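Long-range contacts in aldehyde dehydrogenase (Burkholderia cenocepacia, PDB 4O6R), which probably oxidises aldehydes to carboxylic acids with NAD(P)+ as the cofactor, and is seen here with adenosine monophosphate bound: residues A[75-80]-A[116-121]; A[145-150]-A[173-178]; A[156-161]-A[282-287]; A[257-262]-A[292-297]; A[268-273]-A[303-308]. All coordinates share one frame; numbering follows the deposited sequence. Where two conformers were deposited one is given.

Interaction 1 of 5, residues A[75-80]-A[116-121]; sequences LLLRLA and CFRYFG
The ring of Phe117 carries the CD2 methyl of Leu79 squarely over one face, 3.5 Å from the ring centroid and only 3° off the normal, a nearly ideal CH-pi contact. Leu76 approaches the same ring obliquely, crossing its side chain at about a right angle with CD2 3.7 Å from Phe117 CD1. A second flat group, the guanidinium of Arg118, has Ala80 CB over one face, offset toward the rim and 3.7 Å from NH2. These groups knit an antiparallel helix pair, 69-85 against 102-123, whose axes run at 159° and come within 7.5 Å over the two segments. Helices 159-172 and 187-199 pack round it: Leu76 touches Ala172, and Leu79 and Phe117 both meet Met196. The polar seam lies at Arg118. Its chain bends at chi3 (-62°), and NE reaches a water that donates to Leu77 O, while NH2 forms salt bridges with Glu84 and Asp81 farther along the partner helix. This edge also faces the subunit boundary, where Leu77 packs on Arg118 of the second subunit and Arg118 on Leu77 of that subunit. Leu77 sends CD2 to Arg118 O at 3.6 Å. The closeness of the helices is plainest at Gly121, where backbone meets side chain directly: Leu76 CB sits 3.4 Å from Gly121 CA, tighter than usual van der Waals contact.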
# COMPACT_ATOMS: atom_id res chain seq x y z
N LEU A 75 1.84 -23.35 -8.20
CA LEU A 75 0.85 -24.17 -8.86
C LEU A 75 0.09 -23.39 -9.94
O LEU A 75 -0.13 -23.91 -11.04
CB LEU A 75 -0.11 -24.79 -7.85
CG LEU A 75 0.43 -25.94 -7.02
CD1 LEU A 75 -0.48 -26.11 -5.79
CD2 LEU A 75 0.47 -27.21 -7.86
N LEU A 76 -0.28 -22.16 -9.64
CA LEU A 76 -0.92 -21.30 -10.61
C LEU A 76 0.04 -20.99 -11.78
O LEU A 76 -0.39 -20.92 -12.94
CB LEU A 76 -1.43 -20.00 -9.93
CG LEU A 76 -2.57 -20.20 -8.91
CD1 LEU A 76 -2.71 -19.00 -7.98
CD2 LEU A 76 -3.88 -20.43 -9.64
N LEU A 77 1.32 -20.76 -11.48
CA LEU A 77 2.31 -20.54 -12.52
C LEU A 77 2.40 -21.75 -13.46
O LEU A 77 2.44 -21.59 -14.69
CB LEU A 77 3.69 -20.23 -11.94
CG LEU A 77 3.81 -18.90 -11.18
CD1 LEU A 77 5.22 -18.75 -10.63
CD2 LEU A 77 3.49 -17.72 -12.08
N ARG A 78 2.49 -22.94 -12.88
CA ARG A 78 2.49 -24.16 -13.68
C ARG A 78 1.23 -24.31 -14.51
O ARG A 78 1.30 -24.80 -15.64
CB ARG A 78 2.61 -25.42 -12.82
CG ARG A 78 4.00 -25.75 -12.34
CD ARG A 78 3.92 -26.99 -11.44
NE ARG A 78 5.06 -27.05 -10.58
CZ ARG A 78 6.28 -27.39 -10.96
NH1 ARG A 78 6.52 -27.71 -12.23
NH2 ARG A 78 7.27 -27.41 -10.07
N LEU A 79 0.07 -23.97 -13.93
CA LEU A 79 -1.19 -24.05 -14.66
C LEU A 79 -1.16 -23.17 -15.92
O LEU A 79 -1.58 -23.60 -17.01
CB LEU A 79 -2.37 -23.65 -13.80
CG LEU A 79 -3.75 -23.72 -14.50
CD1 LEU A 79 -4.07 -25.12 -14.98
CD2 LEU A 79 -4.80 -23.23 -13.53
N ALA A 80 -0.65 -21.94 -15.75
CA ALA A 80 -0.56 -21.00 -16.86
C ALA A 80 0.27 -21.59 -17.99
O ALA A 80 -0.09 -21.51 -19.19
CB ALA A 80 0.04 -19.69 -16.41
N CYS A 116 -3.92 -14.41 -16.89
CA CYS A 116 -4.56 -14.15 -15.61
C CYS A 116 -4.12 -15.15 -14.54
O CYS A 116 -3.80 -14.74 -13.44
CB CYS A 116 -6.08 -14.15 -15.75
SG CYS A 116 -6.96 -13.62 -14.25
N PHE A 117 -4.06 -16.45 -14.87
CA PHE A 117 -3.53 -17.40 -13.91
C PHE A 117 -2.07 -17.05 -13.60
O PHE A 117 -1.66 -17.16 -12.45
CB PHE A 117 -3.65 -18.84 -14.42
CG PHE A 117 -5.01 -19.47 -14.18
CD1 PHE A 117 -5.52 -19.61 -12.90
CD2 PHE A 117 -5.76 -19.94 -15.25
CE1 PHE A 117 -6.75 -20.21 -12.70
CE2 PHE A 117 -7.00 -20.55 -15.04
CZ PHE A 117 -7.49 -20.68 -13.75
N ARG A 118 -1.28 -16.64 -14.60
CA ARG A 118 0.12 -16.33 -14.35
C ARG A 118 0.23 -15.12 -13.42
O ARG A 118 0.99 -15.16 -12.47
CB ARG A 118 0.91 -16.12 -15.62
CG ARG A 118 2.36 -15.75 -15.38
CD ARG A 118 3.16 -15.80 -16.66
NE ARG A 118 3.17 -17.14 -17.24
CZ ARG A 118 2.62 -17.49 -18.40
NH1 ARG A 118 1.98 -16.61 -19.15
NH2 ARG A 118 2.74 -18.76 -18.83
N TYR A 119 -0.57 -14.08 -13.67
CA TYR A 119 -0.58 -12.90 -12.79
C TYR A 119 -0.82 -13.32 -11.34
O TYR A 119 -0.08 -12.95 -10.44
CB TYR A 119 -1.64 -11.89 -13.24
CG TYR A 119 -1.71 -10.66 -12.38
CD1 TYR A 119 -0.94 -9.55 -12.66
CD2 TYR A 119 -2.56 -10.61 -11.28
CE1 TYR A 119 -1.01 -8.40 -11.90
CE2 TYR A 119 -2.65 -9.44 -10.50
CZ TYR A 119 -1.85 -8.35 -10.81
OH TYR A 119 -1.92 -7.18 -10.05
N PHE A 120 -1.89 -14.10 -11.12
CA PHE A 120 -2.23 -14.54 -9.79
C PHE A 120 -1.27 -15.52 -9.15
O PHE A 120 -1.08 -15.49 -7.94
CB PHE A 120 -3.71 -14.98 -9.68
CG PHE A 120 -4.61 -13.81 -9.67
CD1 PHE A 120 -4.66 -13.02 -8.55
CD2 PHE A 120 -5.19 -13.35 -10.84
CE1 PHE A 120 -5.36 -11.85 -8.55
CE2 PHE A 120 -5.94 -12.19 -10.82
CZ PHE A 120 -6.03 -11.44 -9.67
N GLY A 121 -0.61 -16.34 -9.96
CA GLY A 121 0.45 -17.17 -9.44
C GLY A 121 1.58 -16.33 -8.87
O GLY A 121 2.14 -16.67 -7.84
O HOH W 1 3.84 -19.31 -15.58

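Interaction 2 of 5, residues A[145-150]-A[173-178]; sequences APIGVV and AGNTVV
Asn175 OD1 gathers two successive backbone N-H groups of the opposite segment: Gly148 N at 3.0 Å, nearly straight and in the plane of the amide carbonyl, and Ile147 N at 2.7 Å through a weak, bent bond of 129°. With CG anti to its own carbonyl carbon (chi1 -58°), the Asn175 amide swings across to the break in strand 138-153 around Ile147 and Gly148. Val150 CG1 meets OD1 at 3.8 Å, its side chain crossing that of Asn175 at about a right angle. Next to this clasp Pro146 lays CB against two carbonyls, Ala173 O and Gly174 O. Beyond it the backbones run as parallel strands, Gly148 O accepting from Thr176 N, Thr176 O from Val150 N, and Val150 O from Val178 N. This is the pairing expected of a beta-alpha-beta crossover, here strand 138-153, helix 159-172 and strand 176-180, in the nucleotide-binding, Rossmann-like part of the family fold. Val150 CG2 touches Val177 CG2 at 3.8 Å on one face of the sheet, and Val149 CG1 meets Val178 CG2 at 4.1 Å on the other. In the second shell, Asn175 ND2 donates to Tyr476 O and to Ala170 O, which fixes the rotation of the amide. Gly174 closes helix 159-172 with a Schellman motif just before Asn175, and Thr176 OG1 is tied to Ala57 O of helix 47-66.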
# COMPACT_ATOMS: atom_id res chain seq x y z
N ALA A 145 -6.26 -13.07 5.80
CA ALA A 145 -6.48 -14.53 5.79
C ALA A 145 -7.52 -14.88 4.72
O ALA A 145 -8.35 -14.07 4.39
CB ALA A 145 -6.96 -14.99 7.15
N PRO A 146 -7.46 -16.10 4.17
CA PRO A 146 -8.50 -16.50 3.24
C PRO A 146 -9.85 -16.61 3.94
O PRO A 146 -9.91 -16.75 5.15
CB PRO A 146 -8.04 -17.88 2.75
CG PRO A 146 -7.01 -18.33 3.68
CD PRO A 146 -6.46 -17.16 4.40
N ILE A 147 -10.91 -16.59 3.15
CA ILE A 147 -12.26 -16.67 3.68
C ILE A 147 -12.61 -18.10 4.06
O ILE A 147 -13.18 -18.33 5.14
CB ILE A 147 -13.26 -16.11 2.66
CG1 ILE A 147 -13.00 -14.61 2.50
CG2 ILE A 147 -14.70 -16.40 3.09
CD1 ILE A 147 -13.68 -14.01 1.30
N GLY A 148 -12.26 -19.04 3.19
CA GLY A 148 -12.54 -20.44 3.41
C GLY A 148 -12.92 -21.09 2.10
O GLY A 148 -12.13 -21.11 1.16
N VAL A 149 -14.12 -21.68 2.05
CA VAL A 149 -14.66 -22.25 0.81
C VAL A 149 -15.46 -21.16 0.11
O VAL A 149 -16.34 -20.51 0.70
CB VAL A 149 -15.60 -23.46 1.07
CG1 VAL A 149 -16.15 -24.02 -0.24
CG2 VAL A 149 -14.85 -24.56 1.80
N VAL A 150 -15.12 -20.93 -1.14
CA VAL A 150 -15.81 -19.90 -1.92
C VAL A 150 -16.54 -20.54 -3.08
O VAL A 150 -16.04 -21.47 -3.70
CB VAL A 150 -14.88 -18.77 -2.39
CG1 VAL A 150 -14.26 -18.07 -1.16
CG2 VAL A 150 -13.79 -19.27 -3.30
N ALA A 173 -5.18 -16.54 -2.93
CA ALA A 173 -5.43 -16.04 -1.57
C ALA A 173 -5.59 -17.13 -0.52
O ALA A 173 -5.66 -16.80 0.65
CB ALA A 173 -6.64 -15.15 -1.56
N GLY A 174 -5.59 -18.40 -0.91
CA GLY A 174 -5.72 -19.49 0.02
C GLY A 174 -7.11 -20.05 0.28
O GLY A 174 -7.30 -20.80 1.22
N ASN A 175 -8.09 -19.70 -0.56
CA ASN A 175 -9.43 -20.28 -0.46
C ASN A 175 -9.50 -21.56 -1.24
O ASN A 175 -8.71 -21.77 -2.16
CB ASN A 175 -10.47 -19.34 -1.02
CG ASN A 175 -10.47 -18.00 -0.32
OD1 ASN A 175 -11.02 -17.86 0.76
ND2 ASN A 175 -9.83 -16.99 -0.94
N THR A 176 -10.46 -22.42 -0.91
CA THR A 176 -10.77 -23.55 -1.79
C THR A 176 -12.05 -23.18 -2.51
O THR A 176 -12.77 -22.25 -2.10
CB THR A 176 -10.91 -24.87 -1.02
OG1 THR A 176 -11.85 -24.70 0.05
CG2 THR A 176 -9.58 -25.29 -0.50
N VAL A 177 -12.33 -23.90 -3.59
CA VAL A 177 -13.26 -23.42 -4.60
C VAL A 177 -14.28 -24.46 -5.03
O VAL A 177 -13.93 -25.60 -5.27
CB VAL A 177 -12.52 -22.90 -5.85
CG1 VAL A 177 -13.47 -22.68 -7.03
CG2 VAL A 177 -11.82 -21.60 -5.51
N VAL A 178 -15.54 -24.05 -5.09
CA VAL A 178 -16.58 -24.81 -5.77
C VAL A 178 -17.10 -23.87 -6.85
O VAL A 178 -17.66 -22.81 -6.55
CB VAL A 178 -17.71 -25.22 -4.83
CG1 VAL A 178 -18.77 -25.97 -5.59
CG2 VAL A 178 -17.14 -26.06 -3.67

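Interaction 3 of 5, residues A[156-161]-A[282-287]; sequences WNFPLM and FHNQGQ
Phe158 and Asn284 lie almost flat against each other, ring and amide planes only 11° apart, with ND2 stacked toward the rim at 3.3 Å from Phe158 CZ. Met161 CE covers the opposite face of the ring, and His283 CE1 meets its edge near the plane. The same ND2 donates to Asn157 O at 3.0 Å and, within its own segment, to Gln287 O, so both its hydrogens are engaged. Gln287 O accepts a second bond from Asn157 ND2, at 3.0 Å, the two donors arriving from opposite faces of the carbonyl plane. Trp156 instead crosses Gln287 at about a right angle: CZ3 lies 3.3 Å from OE1, which is held by Thr332 N. The W-N-F-P sequence at 156-159 and the turn 282-287, which forms the first part of the family's cysteine signature, are hallmarks of aldehyde dehydrogenases; as in relatives, Asn157 probably belongs to the oxyanion hole of the active site.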
# COMPACT_ATOMS: atom_id res chain seq x y z
N TRP A 156 -21.90 -18.12 -19.74
CA TRP A 156 -21.44 -18.87 -20.90
C TRP A 156 -20.69 -18.05 -21.94
O TRP A 156 -20.32 -18.60 -22.97
CB TRP A 156 -22.64 -19.53 -21.57
CG TRP A 156 -23.84 -18.62 -21.69
CD1 TRP A 156 -24.92 -18.59 -20.87
CD2 TRP A 156 -24.04 -17.58 -22.66
NE1 TRP A 156 -25.80 -17.61 -21.28
CE2 TRP A 156 -25.27 -16.97 -22.37
CE3 TRP A 156 -23.29 -17.10 -23.75
CZ2 TRP A 156 -25.81 -15.93 -23.16
CZ3 TRP A 156 -23.82 -16.06 -24.54
CH2 TRP A 156 -25.07 -15.50 -24.24
N ASN A 157 -20.45 -16.74 -21.69
CA ASN A 157 -19.90 -15.91 -22.77
C ASN A 157 -18.36 -15.95 -22.92
O ASN A 157 -17.86 -15.89 -24.04
CB ASN A 157 -20.42 -14.48 -22.72
CG ASN A 157 -20.13 -13.80 -21.42
OD1 ASN A 157 -20.36 -14.36 -20.36
ND2 ASN A 157 -19.65 -12.58 -21.49
N PHE A 158 -17.64 -16.12 -21.81
CA PHE A 158 -16.18 -16.28 -21.83
C PHE A 158 -15.84 -17.37 -20.82
O PHE A 158 -15.16 -17.13 -19.84
CB PHE A 158 -15.48 -14.98 -21.43
CG PHE A 158 -15.55 -13.88 -22.47
CD1 PHE A 158 -14.85 -13.99 -23.66
CD2 PHE A 158 -16.24 -12.70 -22.21
CE1 PHE A 158 -14.85 -12.96 -24.59
CE2 PHE A 158 -16.24 -11.66 -23.13
CZ PHE A 158 -15.55 -11.78 -24.32
N PRO A 159 -16.33 -18.60 -21.05
CA PRO A 159 -16.18 -19.60 -20.00
C PRO A 159 -14.74 -19.93 -19.66
O PRO A 159 -14.42 -20.08 -18.48
CB PRO A 159 -16.93 -20.82 -20.53
CG PRO A 159 -17.23 -20.55 -21.95
CD PRO A 159 -17.13 -19.08 -22.19
N LEU A 160 -13.89 -20.05 -20.67
CA LEU A 160 -12.49 -20.37 -20.38
C LEU A 160 -11.85 -19.22 -19.61
O LEU A 160 -11.24 -19.42 -18.56
CB LEU A 160 -11.72 -20.63 -21.68
CG LEU A 160 -10.24 -20.98 -21.57
CD1 LEU A 160 -10.04 -22.21 -20.71
CD2 LEU A 160 -9.64 -21.18 -22.96
N MET A 161 -12.01 -18.00 -20.09
CA MET A 161 -11.39 -16.84 -19.44
C MET A 161 -11.89 -16.69 -18.00
O MET A 161 -11.11 -16.35 -17.11
CB MET A 161 -11.66 -15.58 -20.24
CG MET A 161 -10.56 -14.54 -20.21
SD MET A 161 -10.96 -13.24 -21.40
CE MET A 161 -12.51 -12.65 -20.68
N PHE A 282 -18.81 -5.97 -31.82
CA PHE A 282 -18.89 -7.21 -32.62
C PHE A 282 -17.99 -8.33 -32.16
O PHE A 282 -18.31 -9.49 -32.42
CB PHE A 282 -18.77 -6.91 -34.12
CG PHE A 282 -19.82 -5.93 -34.60
CD1 PHE A 282 -21.16 -6.12 -34.27
CD2 PHE A 282 -19.48 -4.81 -35.32
CE1 PHE A 282 -22.13 -5.21 -34.65
CE2 PHE A 282 -20.44 -3.91 -35.71
CZ PHE A 282 -21.77 -4.10 -35.38
N HIS A 283 -16.90 -8.01 -31.46
CA HIS A 283 -16.09 -9.07 -30.89
C HIS A 283 -16.95 -9.89 -29.95
O HIS A 283 -17.77 -9.34 -29.22
CB HIS A 283 -14.86 -8.57 -30.15
CG HIS A 283 -14.19 -9.62 -29.32
ND1 HIS A 283 -14.26 -9.63 -27.95
CD2 HIS A 283 -13.51 -10.74 -29.67
CE1 HIS A 283 -13.60 -10.67 -27.47
NE2 HIS A 283 -13.16 -11.38 -28.50
N ASN A 284 -16.77 -11.20 -30.00
CA ASN A 284 -17.49 -12.17 -29.18
C ASN A 284 -18.98 -12.15 -29.47
O ASN A 284 -19.81 -12.52 -28.63
CB ASN A 284 -17.23 -11.99 -27.67
CG ASN A 284 -17.10 -13.32 -26.96
OD1 ASN A 284 -16.30 -14.16 -27.40
ND2 ASN A 284 -17.87 -13.55 -25.89
N GLN A 285 -19.30 -11.71 -30.68
CA GLN A 285 -20.68 -11.63 -31.11
C GLN A 285 -21.50 -10.70 -30.20
O GLN A 285 -22.70 -10.88 -30.00
CB GLN A 285 -21.28 -13.04 -31.14
CG GLN A 285 -20.66 -14.01 -32.15
CD GLN A 285 -19.20 -14.38 -31.91
OE1 GLN A 285 -18.33 -14.04 -32.73
NE2 GLN A 285 -18.91 -15.05 -30.79
N GLY A 286 -20.85 -9.70 -29.63
CA GLY A 286 -21.52 -8.83 -28.66
C GLY A 286 -21.88 -9.43 -27.32
O GLY A 286 -22.55 -8.76 -26.50
N GLN A 287 -21.41 -10.64 -27.05
CA GLN A 287 -21.75 -11.35 -25.84
C GLN A 287 -20.69 -11.05 -24.78
O GLN A 287 -19.82 -11.88 -24.45
CB GLN A 287 -21.86 -12.85 -26.13
CG GLN A 287 -22.90 -13.20 -27.18
CD GLN A 287 -22.76 -14.63 -27.71
OE1 GLN A 287 -23.74 -15.37 -27.80
NE2 GLN A 287 -21.55 -15.02 -28.05

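Interaction 4 of 5, residues A[257-262]-A[292-297]; sequences GGKGAN and GSRLVL
Arg294 grips Lys259 side-on, NE at 2.8 Å and NH2 at 2.9 Å from the one oxygen Lys259 O, which lies near the guanidinium plane. A bend at chi3 (-69°) folds the chain back to make this two-nitrogen clasp. Ala261 CB sits over one face of the guanidinium, 3.7 Å from NH2. The group is further anchored by the carbonyls of Ile410 (from NH1) and Ala411 (from NH2). Beside it the backbones are tightly laced: Arg294 N to Gly260 O, Asn262 N to Arg294 O at 2.7 Å, and Val296 N to Asn262 O. The other flank is looser, its polar atoms linked through waters rather than directly. One molecule links Gly258 O to Ser293 OG, and another accepts a hydrogen bond from Asn262 ND2 and donates one to Gly292 O at 2.9 Å. Lys259 lays its CD 3.6 Å from Ser293 OG while its NZ continues to Glu389 O and Val386 O. The paired strands form the parallel centre of the catalytic-domain sheet, with 395-401 beyond 294-298 and 421-423 beyond 261-264. Trp423 NE1 holds Asn262 OD1, and helix 270-282, which connects the two strands, packs on Asn262 and Leu295.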
# COMPACT_ATOMS: atom_id res chain seq x y z
N GLY A 257 -24.03 -7.07 -15.59
CA GLY A 257 -24.36 -6.53 -16.90
C GLY A 257 -24.13 -5.03 -17.02
O GLY A 257 -23.83 -4.32 -16.04
N GLY A 258 -24.28 -4.57 -18.26
CA GLY A 258 -23.84 -3.27 -18.69
C GLY A 258 -24.63 -2.82 -19.89
O GLY A 258 -25.26 -3.63 -20.60
N LYS A 259 -24.61 -1.54 -20.14
CA LYS A 259 -25.12 -1.01 -21.38
C LYS A 259 -24.13 0.09 -21.76
O LYS A 259 -24.44 1.29 -21.70
CB LYS A 259 -26.54 -0.49 -21.22
CG LYS A 259 -27.23 -0.13 -22.53
CD LYS A 259 -27.74 -1.35 -23.28
CE LYS A 259 -28.24 -0.97 -24.68
NZ LYS A 259 -28.67 -2.14 -25.50
N GLY A 260 -22.93 -0.36 -22.12
CA GLY A 260 -21.78 0.52 -22.26
C GLY A 260 -21.92 1.61 -23.32
O GLY A 260 -22.22 1.31 -24.49
N ALA A 261 -21.73 2.88 -22.92
CA ALA A 261 -21.62 3.95 -23.89
C ALA A 261 -20.22 3.96 -24.50
O ALA A 261 -19.21 3.75 -23.79
CB ALA A 261 -21.90 5.29 -23.26
N ASN A 262 -20.17 4.21 -25.79
CA ASN A 262 -18.92 4.38 -26.54
C ASN A 262 -19.06 5.70 -27.28
O ASN A 262 -19.77 5.75 -28.28
CB ASN A 262 -18.75 3.20 -27.48
CG ASN A 262 -17.45 3.24 -28.26
OD1 ASN A 262 -16.55 4.00 -27.93
ND2 ASN A 262 -17.35 2.39 -29.28
N GLY A 292 -19.52 -2.32 -26.15
CA GLY A 292 -19.89 -0.96 -26.50
C GLY A 292 -21.23 -0.94 -27.22
O GLY A 292 -21.28 -0.68 -28.44
N SER A 293 -22.31 -1.17 -26.47
CA SER A 293 -23.63 -1.36 -27.10
C SER A 293 -24.41 -0.08 -27.41
O SER A 293 -25.48 -0.15 -28.06
CB SER A 293 -24.52 -2.29 -26.25
OG SER A 293 -24.58 -1.85 -24.89
N ARG A 294 -23.92 1.04 -26.92
CA ARG A 294 -24.46 2.33 -27.28
C ARG A 294 -23.38 3.16 -27.90
O ARG A 294 -22.42 3.55 -27.21
CB ARG A 294 -25.03 3.07 -26.06
CG ARG A 294 -26.22 2.34 -25.46
CD ARG A 294 -26.85 3.14 -24.30
NE ARG A 294 -25.95 3.19 -23.15
CZ ARG A 294 -25.76 4.26 -22.37
NH1 ARG A 294 -26.46 5.39 -22.53
NH2 ARG A 294 -24.87 4.19 -21.38
N LEU A 295 -23.53 3.48 -29.18
CA LEU A 295 -22.57 4.28 -29.88
C LEU A 295 -23.13 5.67 -29.90
O LEU A 295 -24.22 5.90 -30.43
CB LEU A 295 -22.34 3.70 -31.27
CG LEU A 295 -21.34 4.39 -32.15
CD1 LEU A 295 -19.95 4.22 -31.59
CD2 LEU A 295 -21.45 3.84 -33.56
N VAL A 296 -22.44 6.58 -29.22
CA VAL A 296 -22.95 7.90 -28.92
C VAL A 296 -22.09 8.88 -29.72
O VAL A 296 -20.93 9.13 -29.37
CB VAL A 296 -22.88 8.21 -27.41
CG1 VAL A 296 -23.42 9.60 -27.14
CG2 VAL A 296 -23.64 7.17 -26.60
N LEU A 297 -22.64 9.42 -30.82
CA LEU A 297 -21.82 10.11 -31.83
C LEU A 297 -22.13 11.59 -31.88
O LEU A 297 -23.29 11.99 -31.91
CB LEU A 297 -22.12 9.54 -33.21
CG LEU A 297 -21.86 8.05 -33.39
CD1 LEU A 297 -22.31 7.64 -34.77
CD2 LEU A 297 -20.37 7.73 -33.22
O HOH W 2 -24.96 -4.00 -23.31
O HOH W 3 -27.65 -1.89 -28.19
O HOH W 4 -19.27 0.36 -30.21

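Interaction 5 of 5, residues A[268-273]-A[303-308]; sequences ANLDAA and DAFLER. With GOL (glycerol), chain H.
Phe305 turns its ring toward Leu270 and Ala273 by placing CG anti to the backbone N (chi1 -170°), while Arg308 bends at chi3 (71°) to bring its guanidinium back over the start of the other helix. The Phe305 ring meets its neighbours by the edge: Ala273 CB lies 3.9 Å from CE2, Ala273 O lies 3.6 Å from CZ, and Leu270 CD2 is 4.2 Å from Phe305 CD2. The contact joins helices 270-282 and 302-315, which cover one face of the catalytic-domain sheet, where Phe305 also touches Leu297. Asn269 N-caps the first, its OD1 accepting from Ala272 N in a nearly straight bond. Toward the surface Arg308 NH1 rests 3.9 Å from Leu270 CB. Its charge only approaches that of Asp271, with OD1 4.3 Å from NH2, beyond salt-bridge range. A glycerol, probably from the crystallisation liquor, lies between them: its O1 accepts from Arg308 NH2 at 2.6 Å, and Asn275 OD1 is another partner of the molecule.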
# COMPACT_ATOMS: atom_id res chain seq x y z
N ALA A 268 -12.29 13.21 -32.55
CA ALA A 268 -11.75 11.86 -32.48
C ALA A 268 -10.98 11.52 -33.78
O ALA A 268 -11.26 12.07 -34.85
CB ALA A 268 -12.88 10.87 -32.29
N ASN A 269 -10.01 10.62 -33.66
CA ASN A 269 -9.42 9.96 -34.83
C ASN A 269 -10.47 8.96 -35.32
O ASN A 269 -10.71 7.93 -34.68
CB ASN A 269 -8.14 9.24 -34.43
CG ASN A 269 -7.45 8.58 -35.61
OD1 ASN A 269 -8.05 7.90 -36.41
ND2 ASN A 269 -6.14 8.76 -35.69
N LEU A 270 -11.14 9.30 -36.41
CA LEU A 270 -12.25 8.47 -36.90
C LEU A 270 -11.78 7.09 -37.34
O LEU A 270 -12.45 6.12 -37.06
CB LEU A 270 -13.00 9.16 -38.03
CG LEU A 270 -13.65 10.49 -37.66
CD1 LEU A 270 -14.42 11.08 -38.86
CD2 LEU A 270 -14.58 10.33 -36.48
N ASP A 271 -10.61 6.97 -37.96
CA ASP A 271 -10.13 5.63 -38.30
C ASP A 271 -10.01 4.72 -37.06
O ASP A 271 -10.52 3.62 -37.03
CB ASP A 271 -8.78 5.70 -38.97
CG ASP A 271 -8.24 4.34 -39.31
OD1 ASP A 271 -8.90 3.60 -40.06
OD2 ASP A 271 -7.16 3.97 -38.79
N ALA A 272 -9.35 5.23 -36.03
CA ALA A 272 -9.23 4.50 -34.76
C ALA A 272 -10.58 4.22 -34.13
O ALA A 272 -10.80 3.11 -33.67
CB ALA A 272 -8.33 5.28 -33.79
N ALA A 273 -11.48 5.19 -34.13
CA ALA A 273 -12.75 5.06 -33.45
C ALA A 273 -13.72 4.13 -34.17
O ALA A 273 -14.48 3.42 -33.54
CB ALA A 273 -13.38 6.44 -33.21
N ASP A 303 -22.77 11.13 -39.35
CA ASP A 303 -23.06 10.57 -40.65
C ASP A 303 -21.82 10.00 -41.31
O ASP A 303 -21.86 8.89 -41.82
CB ASP A 303 -23.78 11.61 -41.55
CG ASP A 303 -25.14 12.04 -40.94
OD1 ASP A 303 -25.99 11.18 -40.72
OD2 ASP A 303 -25.34 13.24 -40.61
N ALA A 304 -20.71 10.73 -41.22
CA ALA A 304 -19.43 10.27 -41.72
C ALA A 304 -18.98 8.94 -41.08
O ALA A 304 -18.65 7.97 -41.78
CB ALA A 304 -18.38 11.34 -41.48
N PHE A 305 -19.02 8.91 -39.75
CA PHE A 305 -18.70 7.74 -38.98
C PHE A 305 -19.57 6.54 -39.39
O PHE A 305 -19.06 5.45 -39.67
CB PHE A 305 -18.92 8.03 -37.52
CG PHE A 305 -18.40 6.96 -36.60
CD1 PHE A 305 -19.09 5.76 -36.45
CD2 PHE A 305 -17.23 7.16 -35.88
CE1 PHE A 305 -18.61 4.77 -35.60
CE2 PHE A 305 -16.76 6.17 -35.05
CZ PHE A 305 -17.44 4.99 -34.90
N LEU A 306 -20.88 6.76 -39.45
CA LEU A 306 -21.80 5.67 -39.74
C LEU A 306 -21.61 5.11 -41.13
O LEU A 306 -21.69 3.92 -41.31
CB LEU A 306 -23.24 6.11 -39.51
CG LEU A 306 -23.61 6.33 -38.04
CD1 LEU A 306 -24.96 7.02 -37.93
CD2 LEU A 306 -23.62 4.99 -37.27
N GLU A 307 -21.34 5.96 -42.12
CA GLU A 307 -21.17 5.43 -43.46
C GLU A 307 -20.01 4.43 -43.50
O GLU A 307 -20.12 3.35 -44.12
CB GLU A 307 -20.96 6.54 -44.47
CG GLU A 307 -20.98 6.05 -45.90
CD GLU A 307 -20.83 7.19 -46.90
OE1 GLU A 307 -20.56 8.33 -46.46
OE2 GLU A 307 -20.96 6.92 -48.12
N ARG A 308 -18.92 4.77 -42.82
CA ARG A 308 -17.78 3.87 -42.78
C ARG A 308 -18.02 2.66 -41.85
O ARG A 308 -17.67 1.54 -42.18
CB ARG A 308 -16.52 4.65 -42.36
CG ARG A 308 -16.07 5.61 -43.46
CD ARG A 308 -15.18 6.69 -42.92
NE ARG A 308 -13.88 6.15 -42.54
CZ ARG A 308 -12.89 6.87 -42.03
NH1 ARG A 308 -13.04 8.15 -41.76
NH2 ARG A 308 -11.76 6.27 -41.73
C1 GOL H . -11.79 2.82 -40.89
O1 GOL H . -10.88 3.82 -41.37
C2 GOL H . -11.47 1.54 -41.66
O2 GOL H . -10.21 1.04 -41.21
C3 GOL H . -12.56 0.48 -41.51
O3 GOL H . -12.11 -0.76 -42.12

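The five contacts follow the two halves of the fold. Interactions 1 and 2, centres 16 Å apart, flank helix 159-172 on the nucleotide-binding side; interaction 4 lies within the catalytic-domain sheet and interaction 5, its centre also 16 Å away, joins helices packed on it; the two touch directly, Leu295 CD2 lying 3.6 Å from Phe305 CE1. Interaction 3 bridges the halves, joining the start of helix 159-172 to the loop between helix 270-282 and strand 294-298. It is also the one nearest the nucleotide: the Trp156 side chain is about 5 Å from the bound AMP, against about 12 Å for that of Val178 in interaction 2. Interactions 2 and 5 mark the extremes, their centres 47 Å apart.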